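Local atomic coordinates of sulfotransferase (PDB entry 3RNL), a protein that probably transfers sulfo groups to acceptor molecules and binds magnesium ions. Residues N118-A123 / E278-F283; M128-D133 / P157-R162; S139-L144 / E272-E277; L166-V171 / A284-R289. All blocks are in the same frame, centred on the assembly; numbering follows the deposited sequence.

Interaction 1. Residues N118-A123 / E278-F283; sequences NPVDRA and ELTAFF
Pro119 sets its CB and CG over one face of the Phe283 ring in a CH-pi contact. Pro119 CB sits 3.6 Å from the ring centroid, only 1° off the ring normal, while Pro119 CG leans toward the root of the ring, 3.5 Å from Phe283 CG. On the opposite face, CD2 of the neighbouring Phe282 stands over the ring centre, sandwiching Phe283. An alanine in place of Phe283 would probably leave a gap between the proline and the Phe282 ring, with Pro119 losing the aromatic face it rests on.

Apolar contacts continue along Val120. With CG1 anti to the backbone N (chi1 179°), its other methyl, CG2, turns to the facing helix and reaches Leu279 CB at 3.9 Å. The same methyl comes obliquely to the Phe283 ring and lies 3.6 Å from Thr280 OG1.

These contacts join the start of helix 119-132, which follows strand 111-116 of the parallel sheet, to the long C-terminal helix 273-294. The two short axes run 9.6 Å apart, at 122° between their directions.

Polar links across the contact pass through one water, which accepts from Asn118 ND2 and donates to Thr280 OG1, 2.9 Å away. The threonine hydroxyl is also bonded to Arg276 O one turn earlier. Asn118 serves at the same time as the N-cap of helix 119-132: its OD1 accepts from Val120 N at 3.0 Å, the donor standing above the carbonyl plane.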
# COMPACT_ATOMS: atom_id res chain seq x y z
N ASN A 118 0.61 -7.38 -9.66
CA ASN A 118 -0.18 -7.34 -10.89
C ASN A 118 -1.60 -6.93 -10.47
O ASN A 118 -2.21 -7.58 -9.62
CB ASN A 118 -0.20 -8.75 -11.49
CG ASN A 118 -1.09 -8.88 -12.72
OD1 ASN A 118 -1.95 -8.04 -13.00
ND2 ASN A 118 -0.89 -9.97 -13.47
N PRO A 119 -2.11 -5.84 -11.05
CA PRO A 119 -3.38 -5.29 -10.54
C PRO A 119 -4.58 -6.21 -10.78
O PRO A 119 -5.61 -6.04 -10.13
CB PRO A 119 -3.55 -3.98 -11.33
CG PRO A 119 -2.66 -4.14 -12.55
CD PRO A 119 -1.48 -4.95 -12.04
N VAL A 120 -4.45 -7.15 -11.71
CA VAL A 120 -5.50 -8.14 -11.90
C VAL A 120 -5.59 -9.05 -10.66
O VAL A 120 -6.67 -9.29 -10.11
CB VAL A 120 -5.25 -8.99 -13.15
CG1 VAL A 120 -6.36 -10.04 -13.30
CG2 VAL A 120 -5.19 -8.11 -14.39
N ASP A 121 -4.43 -9.55 -10.22
CA ASP A 121 -4.36 -10.39 -9.02
C ASP A 121 -4.71 -9.61 -7.77
O ASP A 121 -5.31 -10.15 -6.84
CB ASP A 121 -2.96 -11.01 -8.88
CG ASP A 121 -2.66 -11.99 -10.00
OD1 ASP A 121 -3.45 -12.94 -10.18
OD2 ASP A 121 -1.65 -11.82 -10.71
N ARG A 122 -4.30 -8.35 -7.73
CA ARG A 122 -4.59 -7.50 -6.57
C ARG A 122 -6.10 -7.34 -6.40
O ARG A 122 -6.63 -7.41 -5.28
CB ARG A 122 -3.96 -6.11 -6.74
CG ARG A 122 -3.97 -5.26 -5.45
CD ARG A 122 -4.12 -3.77 -5.74
NE ARG A 122 -5.49 -3.50 -6.18
CZ ARG A 122 -6.53 -3.40 -5.36
NH1 ARG A 122 -6.36 -3.54 -4.04
NH2 ARG A 122 -7.75 -3.17 -5.85
N ALA A 123 -6.80 -7.12 -7.51
CA ALA A 123 -8.25 -6.96 -7.45
C ALA A 123 -8.89 -8.23 -6.87
O ALA A 123 -9.77 -8.16 -6.02
CB ALA A 123 -8.82 -6.67 -8.85
N GLU A 278 -9.90 -9.76 -19.76
CA GLU A 278 -10.46 -8.41 -19.86
C GLU A 278 -9.80 -7.43 -18.90
O GLU A 278 -9.56 -6.28 -19.25
CB GLU A 278 -11.97 -8.43 -19.63
CG GLU A 278 -12.69 -7.23 -20.23
CD GLU A 278 -14.20 -7.45 -20.28
OE1 GLU A 278 -14.72 -8.15 -19.38
OE2 GLU A 278 -14.85 -6.92 -21.20
N LEU A 279 -9.53 -7.87 -17.67
CA LEU A 279 -8.89 -7.00 -16.69
C LEU A 279 -7.45 -6.72 -17.07
O LEU A 279 -6.96 -5.60 -16.91
CB LEU A 279 -8.96 -7.57 -15.27
CG LEU A 279 -10.34 -7.49 -14.60
CD1 LEU A 279 -10.31 -8.19 -13.25
CD2 LEU A 279 -10.79 -6.04 -14.45
N THR A 280 -6.76 -7.73 -17.61
CA THR A 280 -5.39 -7.49 -18.08
C THR A 280 -5.37 -6.38 -19.13
O THR A 280 -4.55 -5.46 -19.09
CB THR A 280 -4.72 -8.78 -18.60
OG1 THR A 280 -4.70 -9.76 -17.55
CG2 THR A 280 -3.29 -8.52 -19.06
N ALA A 281 -6.31 -6.44 -20.07
CA ALA A 281 -6.39 -5.41 -21.10
C ALA A 281 -6.76 -4.05 -20.50
O ALA A 281 -6.26 -3.00 -20.94
CB ALA A 281 -7.40 -5.82 -22.19
N PHE A 282 -7.64 -4.06 -19.51
CA PHE A 282 -8.06 -2.82 -18.87
C PHE A 282 -6.88 -2.04 -18.27
O PHE A 282 -6.77 -0.83 -18.45
CB PHE A 282 -9.08 -3.07 -17.76
CG PHE A 282 -9.39 -1.84 -16.94
CD1 PHE A 282 -10.27 -0.88 -17.43
CD2 PHE A 282 -8.76 -1.63 -15.72
CE1 PHE A 282 -10.54 0.26 -16.68
CE2 PHE A 282 -9.02 -0.49 -14.98
CZ PHE A 282 -9.91 0.46 -15.47
N PHE A 283 -6.01 -2.76 -17.56
CA PHE A 283 -4.87 -2.14 -16.88
C PHE A 283 -3.68 -1.89 -17.81
O PHE A 283 -2.76 -1.16 -17.45
CB PHE A 283 -4.40 -3.02 -15.71
CG PHE A 283 -5.36 -3.06 -14.55
CD1 PHE A 283 -5.61 -1.92 -13.80
CD2 PHE A 283 -6.02 -4.24 -14.20
CE1 PHE A 283 -6.50 -1.96 -12.71
CE2 PHE A 283 -6.91 -4.28 -13.13
CZ PHE A 283 -7.14 -3.13 -12.38
O HOH W 1 -2.44 -10.65 -16.00

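Interaction 2. Residues M128-D133 / P157-R162; sequences MHLVRD and PLWYYR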
# COMPACT_ATOMS: atom_id res chain seq x y z
N MSE A 128 -11.40 -11.53 -2.45
CA MSE A 128 -11.32 -12.67 -1.53
C MSE A 128 -11.33 -12.22 -0.08
O MSE A 128 -11.92 -12.88 0.78
CB MSE A 128 -10.09 -13.53 -1.83
CG MSE A 128 -10.17 -14.25 -3.16
SE MSE A 128 -8.76 -15.58 -3.41
CE MSE A 128 -7.30 -14.37 -3.88
N HIS A 129 -10.67 -11.10 0.19
CA HIS A 129 -10.62 -10.52 1.54
C HIS A 129 -12.03 -10.13 1.98
O HIS A 129 -12.45 -10.48 3.09
CB HIS A 129 -9.68 -9.31 1.53
CG HIS A 129 -9.61 -8.56 2.83
ND1 HIS A 129 -8.45 -7.97 3.28
CD2 HIS A 129 -10.55 -8.28 3.76
CE1 HIS A 129 -8.67 -7.37 4.44
NE2 HIS A 129 -9.94 -7.54 4.75
N LEU A 130 -12.75 -9.43 1.11
CA LEU A 130 -14.12 -9.00 1.41
C LEU A 130 -15.06 -10.19 1.61
O LEU A 130 -15.93 -10.15 2.47
CB LEU A 130 -14.65 -8.07 0.31
CG LEU A 130 -13.94 -6.72 0.23
CD1 LEU A 130 -14.18 -6.05 -1.14
CD2 LEU A 130 -14.39 -5.83 1.38
N VAL A 131 -14.87 -11.25 0.82
CA VAL A 131 -15.69 -12.45 0.97
C VAL A 131 -15.37 -13.17 2.28
O VAL A 131 -16.28 -13.60 3.00
CB VAL A 131 -15.49 -13.43 -0.21
CG1 VAL A 131 -16.13 -14.79 0.10
CG2 VAL A 131 -16.05 -12.84 -1.49
N ARG A 132 -14.09 -13.30 2.59
CA ARG A 132 -13.68 -14.02 3.80
C ARG A 132 -14.24 -13.35 5.05
O ARG A 132 -14.60 -14.02 6.03
CB ARG A 132 -12.16 -14.11 3.88
CG ARG A 132 -11.62 -14.68 5.18
CD ARG A 132 -10.15 -15.05 5.07
NE ARG A 132 -9.43 -14.23 4.09
CZ ARG A 132 -9.20 -14.61 2.83
NH1 ARG A 132 -8.53 -13.80 2.00
NH2 ARG A 132 -9.63 -15.79 2.40
N ASP A 133 -14.33 -12.03 5.00
CA ASP A 133 -14.81 -11.25 6.13
C ASP A 133 -16.34 -11.08 6.13
O ASP A 133 -16.88 -10.35 6.97
CB ASP A 133 -14.07 -9.93 6.21
CG ASP A 133 -12.64 -10.11 6.67
OD1 ASP A 133 -12.31 -11.21 7.19
OD2 ASP A 133 -11.83 -9.18 6.53
N PRO A 157 -12.00 2.14 0.04
CA PRO A 157 -11.28 1.80 -1.20
C PRO A 157 -10.95 0.32 -1.36
O PRO A 157 -10.58 -0.06 -2.47
CB PRO A 157 -10.00 2.65 -1.15
CG PRO A 157 -10.19 3.61 -0.03
CD PRO A 157 -11.24 3.08 0.89
N LEU A 158 -11.07 -0.50 -0.31
CA LEU A 158 -10.87 -1.94 -0.51
C LEU A 158 -11.81 -2.45 -1.60
O LEU A 158 -11.49 -3.40 -2.33
CB LEU A 158 -11.08 -2.71 0.79
CG LEU A 158 -10.75 -4.22 0.76
CD1 LEU A 158 -9.33 -4.48 0.23
CD2 LEU A 158 -10.92 -4.83 2.15
N TRP A 159 -12.97 -1.81 -1.71
CA TRP A 159 -13.94 -2.20 -2.72
C TRP A 159 -13.58 -1.71 -4.13
O TRP A 159 -14.24 -2.12 -5.10
CB TRP A 159 -15.33 -1.66 -2.38
CG TRP A 159 -15.91 -2.09 -1.07
CD1 TRP A 159 -15.77 -1.45 0.14
CD2 TRP A 159 -16.80 -3.19 -0.84
NE1 TRP A 159 -16.49 -2.11 1.11
CE2 TRP A 159 -17.13 -3.18 0.54
CE3 TRP A 159 -17.34 -4.18 -1.65
CZ2 TRP A 159 -17.98 -4.13 1.11
CZ3 TRP A 159 -18.20 -5.13 -1.08
CH2 TRP A 159 -18.50 -5.10 0.29
N TYR A 160 -12.57 -0.85 -4.30
CA TYR A 160 -12.46 -0.30 -5.64
C TYR A 160 -11.40 -1.13 -6.34
O TYR A 160 -10.22 -0.76 -6.39
CB TYR A 160 -11.90 1.14 -5.55
CG TYR A 160 -12.65 2.16 -4.70
CD1 TYR A 160 -13.90 1.89 -4.15
CD2 TYR A 160 -12.08 3.41 -4.45
CE1 TYR A 160 -14.56 2.86 -3.37
CE2 TYR A 160 -12.72 4.36 -3.68
CZ TYR A 160 -13.95 4.08 -3.14
OH TYR A 160 -14.56 5.06 -2.37
N TYR A 161 -11.87 -2.11 -7.09
CA TYR A 161 -10.98 -3.12 -7.62
C TYR A 161 -10.09 -2.49 -8.67
O TYR A 161 -8.88 -2.71 -8.68
CB TYR A 161 -11.80 -4.23 -8.26
CG TYR A 161 -12.62 -4.98 -7.25
CD1 TYR A 161 -12.03 -5.63 -6.19
CD2 TYR A 161 -14.01 -5.03 -7.37
CE1 TYR A 161 -12.79 -6.32 -5.25
CE2 TYR A 161 -14.77 -5.71 -6.44
CZ TYR A 161 -14.16 -6.36 -5.39
OH TYR A 161 -14.93 -7.03 -4.47
N ARG A 162 -10.71 -1.74 -9.56
CA ARG A 162 -9.98 -1.08 -10.65
C ARG A 162 -9.24 0.17 -10.18
O ARG A 162 -8.06 0.35 -10.49
CB ARG A 162 -10.93 -0.73 -11.81
CG ARG A 162 -11.40 -1.92 -12.64
CD ARG A 162 -12.51 -1.49 -13.64
NE ARG A 162 -12.53 -2.33 -14.84
CZ ARG A 162 -13.33 -3.38 -15.01
NH1 ARG A 162 -14.18 -3.73 -14.05
NH2 ARG A 162 -13.29 -4.08 -16.13
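Leu130 faces Trp159 with the CA atoms of the two residues 8.0 Å apart, the nearest backbone approach between the last turns of helix 119-132 and the segment 157-162. The latter begins as a 3-10 turn at residues 157-159, closed by the bond from Tyr160 N to Pro157 O, and no hydrogen bond joins the two segments. Side chains therefore do all the work.

Leu130 pushes both methyls into the opposing loop. Its CD2 lies over the face of the Trp159 six-membered ring, 4.0 Å from the centroid, and touches Leu158 CD2 at 3.7 Å. The other methyl, CD1, stays over the same indole, near CE3, and also meets Tyr161 OH at 3.6 Å. Leu158, its CG anti to the backbone N (chi1 -173°), carries CD2 out to the centre of one imidazole face of His129, 3.8 Å from that ring's centroid.

The polar ends of these rings find their partners elsewhere: Trp159 NE1 bonds to Asp59, Tyr161 OH to Ser143 and His129 ND1 to Lys18. The rings are thereby held in position while their faces receive the leucine methyls. Lys18 lies in the loop after strand 11-13, which in sulfotransferases of this P-loop-related fold forms the phosphosulfate-binding loop, so the contact packs the loop before helix 167-178 onto a helix whose His129 probably borders that cofactor region.

Interaction 3. Residues S139-L144 / E272-E277; sequences SFRESL and EPDLRE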
# COMPACT_ATOMS: atom_id res chain seq x y z
N SER A 139 -20.68 -12.77 -6.50
CA SER A 139 -19.57 -13.27 -7.28
C SER A 139 -18.61 -12.12 -7.60
O SER A 139 -18.97 -10.95 -7.50
CB SER A 139 -20.07 -13.86 -8.60
OG SER A 139 -20.59 -12.83 -9.44
N PHE A 140 -17.37 -12.46 -7.93
CA PHE A 140 -16.39 -11.44 -8.29
C PHE A 140 -16.90 -10.67 -9.51
O PHE A 140 -16.75 -9.45 -9.60
CB PHE A 140 -15.04 -12.11 -8.59
CG PHE A 140 -13.95 -11.15 -8.99
CD1 PHE A 140 -13.62 -10.06 -8.20
CD2 PHE A 140 -13.23 -11.37 -10.16
CE1 PHE A 140 -12.58 -9.18 -8.58
CE2 PHE A 140 -12.20 -10.50 -10.54
CZ PHE A 140 -11.88 -9.42 -9.74
N ARG A 141 -17.52 -11.38 -10.44
CA ARG A 141 -18.02 -10.73 -11.65
C ARG A 141 -19.02 -9.62 -11.31
O ARG A 141 -18.94 -8.51 -11.85
CB ARG A 141 -18.67 -11.76 -12.59
CG ARG A 141 -18.97 -11.19 -13.96
CD ARG A 141 -19.72 -12.20 -14.82
NE ARG A 141 -18.98 -13.44 -15.13
CZ ARG A 141 -18.01 -13.53 -16.04
NH1 ARG A 141 -17.62 -12.45 -16.71
NH2 ARG A 141 -17.43 -14.70 -16.28
N GLU A 142 -19.96 -9.94 -10.43
CA GLU A 142 -20.97 -8.98 -9.97
C GLU A 142 -20.35 -7.87 -9.13
O GLU A 142 -20.76 -6.72 -9.22
CB GLU A 142 -22.04 -9.69 -9.14
CG GLU A 142 -22.90 -10.68 -9.91
CD GLU A 142 -23.83 -11.46 -9.00
OE1 GLU A 142 -23.35 -12.34 -8.25
OE2 GLU A 142 -25.05 -11.18 -9.02
N SER A 143 -19.38 -8.24 -8.30
CA SER A 143 -18.71 -7.28 -7.41
C SER A 143 -17.95 -6.23 -8.24
O SER A 143 -17.98 -5.04 -7.93
CB SER A 143 -17.79 -8.01 -6.43
OG SER A 143 -17.46 -7.21 -5.29
N LEU A 144 -17.30 -6.68 -9.31
CA LEU A 144 -16.59 -5.77 -10.21
C LEU A 144 -17.56 -4.76 -10.82
O LEU A 144 -17.23 -3.58 -10.96
CB LEU A 144 -15.94 -6.56 -11.36
CG LEU A 144 -14.58 -7.18 -11.10
CD1 LEU A 144 -14.26 -8.17 -12.22
CD2 LEU A 144 -13.49 -6.10 -10.99
N GLU A 272 -12.43 -16.09 -13.12
CA GLU A 272 -12.91 -16.52 -14.43
C GLU A 272 -11.92 -16.12 -15.52
O GLU A 272 -11.43 -15.01 -15.52
CB GLU A 272 -14.27 -15.88 -14.74
CG GLU A 272 -15.38 -16.33 -13.80
CD GLU A 272 -15.92 -17.69 -14.17
OE1 GLU A 272 -15.39 -18.32 -15.11
OE2 GLU A 272 -16.90 -18.14 -13.52
N PRO A 273 -11.62 -17.02 -16.45
CA PRO A 273 -10.63 -16.73 -17.50
C PRO A 273 -10.97 -15.49 -18.34
O PRO A 273 -10.06 -14.71 -18.64
CB PRO A 273 -10.65 -17.99 -18.36
CG PRO A 273 -11.04 -19.07 -17.40
CD PRO A 273 -12.02 -18.45 -16.45
N ASP A 274 -12.23 -15.31 -18.72
CA ASP A 274 -12.57 -14.13 -19.51
C ASP A 274 -12.30 -12.86 -18.71
O ASP A 274 -11.88 -11.85 -19.27
CB ASP A 274 -14.03 -14.18 -20.01
CG ASP A 274 -15.05 -13.99 -18.89
OD1 ASP A 274 -15.14 -14.88 -18.02
OD2 ASP A 274 -15.78 -12.97 -18.89
N LEU A 275 -12.53 -12.90 -17.40
CA LEU A 275 -12.26 -11.72 -16.58
C LEU A 275 -10.77 -11.45 -16.48
O LEU A 275 -10.34 -10.30 -16.49
CB LEU A 275 -12.86 -11.86 -15.17
CG LEU A 275 -14.39 -11.80 -15.12
CD1 LEU A 275 -14.88 -12.10 -13.70
CD2 LEU A 275 -14.87 -10.43 -15.58
N ARG A 276 -9.96 -12.50 -16.37
CA ARG A 276 -8.52 -12.28 -16.34
C ARG A 276 -8.06 -11.61 -17.63
O ARG A 276 -7.26 -10.68 -17.61
CB ARG A 276 -7.73 -13.57 -16.10
CG ARG A 276 -6.20 -13.31 -16.14
CD ARG A 276 -5.37 -14.42 -15.50
NE ARG A 276 -5.52 -14.45 -14.05
CZ ARG A 276 -4.78 -13.74 -13.20
NH1 ARG A 276 -3.85 -12.91 -13.64
NH2 ARG A 276 -5.00 -13.85 -11.90
N GLU A 277 -8.58 -12.06 -18.77
CA GLU A 277 -8.18 -11.46 -20.04
C GLU A 277 -8.64 -10.00 -20.11
O GLU A 277 -7.86 -9.11 -20.46
CB GLU A 277 -8.75 -12.23 -21.23
CG GLU A 277 -8.29 -13.67 -21.31
CD GLU A 277 -6.84 -13.80 -21.76
OE1 GLU A 277 -6.21 -12.76 -22.08
OE2 GLU A 277 -6.33 -14.94 -21.80
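Leu275 points its two methyls into the groove left by Phe140, Arg141 and Leu144, and this is the close-packed side of the contact. CD1 comes obliquely to the Phe140 ring, 4.0 Å from its CD2, while the other methyl meets Leu144 CD1 tip to tip at 4.1 Å. Leu144 CD1 in turn lies above one face of the Phe140 ring, which also meets Phe124 edge-to-face. An alanine at Leu275 is likely to leave a gap beside Phe140 and Leu144 and deprive the Arg141 guanidinium of the hydrocarbon over one face.

Outward from this core the contact turns polar and exposed. Arg141 extends with CG anti to the backbone N, then bends at chi3 (-63°), which lays the guanidinium over the Leu275 side chain and presents its NH1-NH2 end to Asp274. The grip is end-on and bidentate: NH1 reaches Asp274 OD2 and NH2 reaches Asp274 OD1, each at 2.9 Å, and each oxygen accepts through its syn lone pair. The two planes are nearly coplanar, 19° apart, and both bonds are nearly straight. Glu272 adds looser company, its CG 3.6 Å from Arg141 NH2 and its carboxylate beyond salt-bridge range.

Both segments are helix beginnings, with axes inclined at 37°. Phe140, Arg141 and Leu144 meet the start of helix 273-294 from the first turn of helix 140-145, which Ser139 and Glu142 close with a capping box, Ser139 OG accepting from Glu142 N and Glu142 OE1 from Ser139 N.

Interaction 4. Residues L166-V171 / A284-R289; sequences LYAAQV and APDVAR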
# COMPACT_ATOMS: atom_id res chain seq x y z
N LEU A 166 -4.87 1.26 -10.51
CA LEU A 166 -4.23 2.02 -11.57
C LEU A 166 -3.12 2.81 -10.88
O LEU A 166 -3.24 4.01 -10.59
CB LEU A 166 -5.27 2.99 -12.15
CG LEU A 166 -6.42 2.34 -12.94
CD1 LEU A 166 -7.61 3.29 -13.15
CD2 LEU A 166 -5.88 1.87 -14.28
N TYR A 167 -1.94 2.21 -10.92
CA TYR A 167 -0.86 2.66 -10.05
C TYR A 167 -0.12 3.86 -10.61
O TYR A 167 0.50 4.60 -9.85
CB TYR A 167 0.19 1.57 -9.86
CG TYR A 167 -0.28 0.26 -9.26
CD1 TYR A 167 -1.06 0.22 -8.11
CD2 TYR A 167 0.09 -0.94 -9.85
CE1 TYR A 167 -1.46 -1.02 -7.55
CE2 TYR A 167 -0.30 -2.16 -9.32
CZ TYR A 167 -1.08 -2.20 -8.17
OH TYR A 167 -1.44 -3.42 -7.66
N ALA A 168 -0.13 4.01 -11.93
CA ALA A 168 0.84 4.91 -12.55
C ALA A 168 0.73 6.32 -11.98
O ALA A 168 1.73 6.91 -11.55
CB ALA A 168 0.67 4.95 -14.07
N ALA A 169 -0.47 6.88 -11.96
CA ALA A 169 -0.61 8.26 -11.47
C ALA A 169 -0.31 8.36 -9.97
O ALA A 169 0.16 9.40 -9.50
CB ALA A 169 -2.01 8.81 -11.77
N GLN A 170 -0.62 7.30 -9.23
CA GLN A 170 -0.41 7.30 -7.78
C GLN A 170 1.08 7.31 -7.48
O GLN A 170 1.55 8.05 -6.62
CB GLN A 170 -1.03 6.04 -7.16
CG GLN A 170 -2.54 5.93 -7.46
CD GLN A 170 -3.12 4.61 -6.95
OE1 GLN A 170 -2.81 4.19 -5.85
NE2 GLN A 170 -3.99 3.99 -7.74
N VAL A 171 1.82 6.45 -8.18
CA VAL A 171 3.27 6.40 -8.00
C VAL A 171 3.92 7.71 -8.49
O VAL A 171 4.83 8.26 -7.83
CB VAL A 171 3.85 5.19 -8.73
CG1 VAL A 171 5.38 5.22 -8.71
CG2 VAL A 171 3.31 3.88 -8.10
N ALA A 284 -3.69 -2.48 -19.00
CA ALA A 284 -2.50 -2.47 -19.86
C ALA A 284 -1.93 -1.07 -20.17
O ALA A 284 -0.71 -0.87 -20.09
CB ALA A 284 -2.73 -3.26 -21.15
N PRO A 285 -2.79 -0.10 -20.52
CA PRO A 285 -2.20 1.21 -20.81
C PRO A 285 -1.56 1.83 -19.57
O PRO A 285 -0.50 2.47 -19.67
CB PRO A 285 -3.40 2.04 -21.29
CG PRO A 285 -4.40 0.99 -21.81
CD PRO A 285 -4.23 -0.16 -20.84
N ASP A 286 -2.18 1.64 -18.41
CA ASP A 286 -1.61 2.17 -17.17
C ASP A 286 -0.31 1.47 -16.82
O ASP A 286 0.64 2.09 -16.35
CB ASP A 286 -2.62 2.04 -16.02
CG ASP A 286 -2.28 2.95 -14.85
OD1 ASP A 286 -2.56 4.17 -14.96
OD2 ASP A 286 -1.74 2.44 -13.85
N VAL A 287 -0.26 0.16 -17.05
CA VAL A 287 0.96 -0.61 -16.79
C VAL A 287 2.11 -0.12 -17.68
O VAL A 287 3.26 0.02 -17.22
CB VAL A 287 0.73 -2.13 -16.99
CG1 VAL A 287 2.07 -2.90 -16.99
CG2 VAL A 287 -0.21 -2.66 -15.90
N ALA A 288 1.81 0.19 -18.93
CA ALA A 288 2.85 0.68 -19.84
C ALA A 288 3.40 2.02 -19.36
O ALA A 288 4.61 2.29 -19.46
CB ALA A 288 2.34 0.77 -21.29
N ARG A 289 2.51 2.88 -18.87
CA ARG A 289 2.92 4.17 -18.30
C ARG A 289 3.78 3.97 -17.05
O ARG A 289 4.77 4.68 -16.84
CB ARG A 289 1.71 5.03 -17.96
CG ARG A 289 0.93 5.54 -19.18
CD ARG A 289 -0.10 6.61 -18.80
NE ARG A 289 -1.20 6.09 -17.98
CZ ARG A 289 -2.33 5.60 -18.47
NH1 ARG A 289 -2.53 5.56 -19.78
NH2 ARG A 289 -3.27 5.15 -17.66
O HOH W 2 -2.89 5.89 -13.09
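Asp286 reaches from helix 273-294 to the first turn of helix 167-178, where its OD2 accepts from Ala168 N at 3.0 Å. The bond is nearly straight, with the donor on the syn side of OD2 and somewhat out of the carboxylate plane. The conformation that allows it has CG anti to the backbone N (chi1 -162°), carrying the carboxylate out toward the neighbouring helix.

OD1 is held as well. Arg289, one turn on, bends at chi3 (-67°) and folds its guanidinium back over Asp286 CA, so that NH2 makes a salt bridge to the anti lone pair of OD1. A water donates to the same oxygen at 2.6 Å and also joins Leu166 O and Ala169 N.

A carboxylate from one helix thus meets a backbone N-H in the first turn of another, the two axes inclined at 35°. The positive end of helix 167-178 and Arg289 would both tend to keep this buried acid ionised.

Apolar atoms also border the carboxylate. Ala168 CB lies 3.4 Å from Asp286 OD1 and 4.0 Å from Arg289 CB, and Leu166 CD2 rests against Asp286 CB at 3.7 Å. Leu166 also touches Phe282 and Phe283 of the same helix as Asp286.

Helix 273-294 gathers interactions 3, 1 and 4 in that order from its first residue onward, meeting in turn helices 140-145, 119-132 and 167-178. Interaction 1 lies in the middle, its centre about 10 Å from that of interaction 3 and 11 Å from that of interaction 4, whereas those two are 21 Å apart and do not touch. Interaction 2 shares helix 119-132 with interaction 1, 14 Å away, and joins segments only 24 residues apart. Leu279 packs on Phe140 between interactions 1 and 3. The C-terminal helix thereby spans three helices from the middle of the chain, touching each of them in turn along its length.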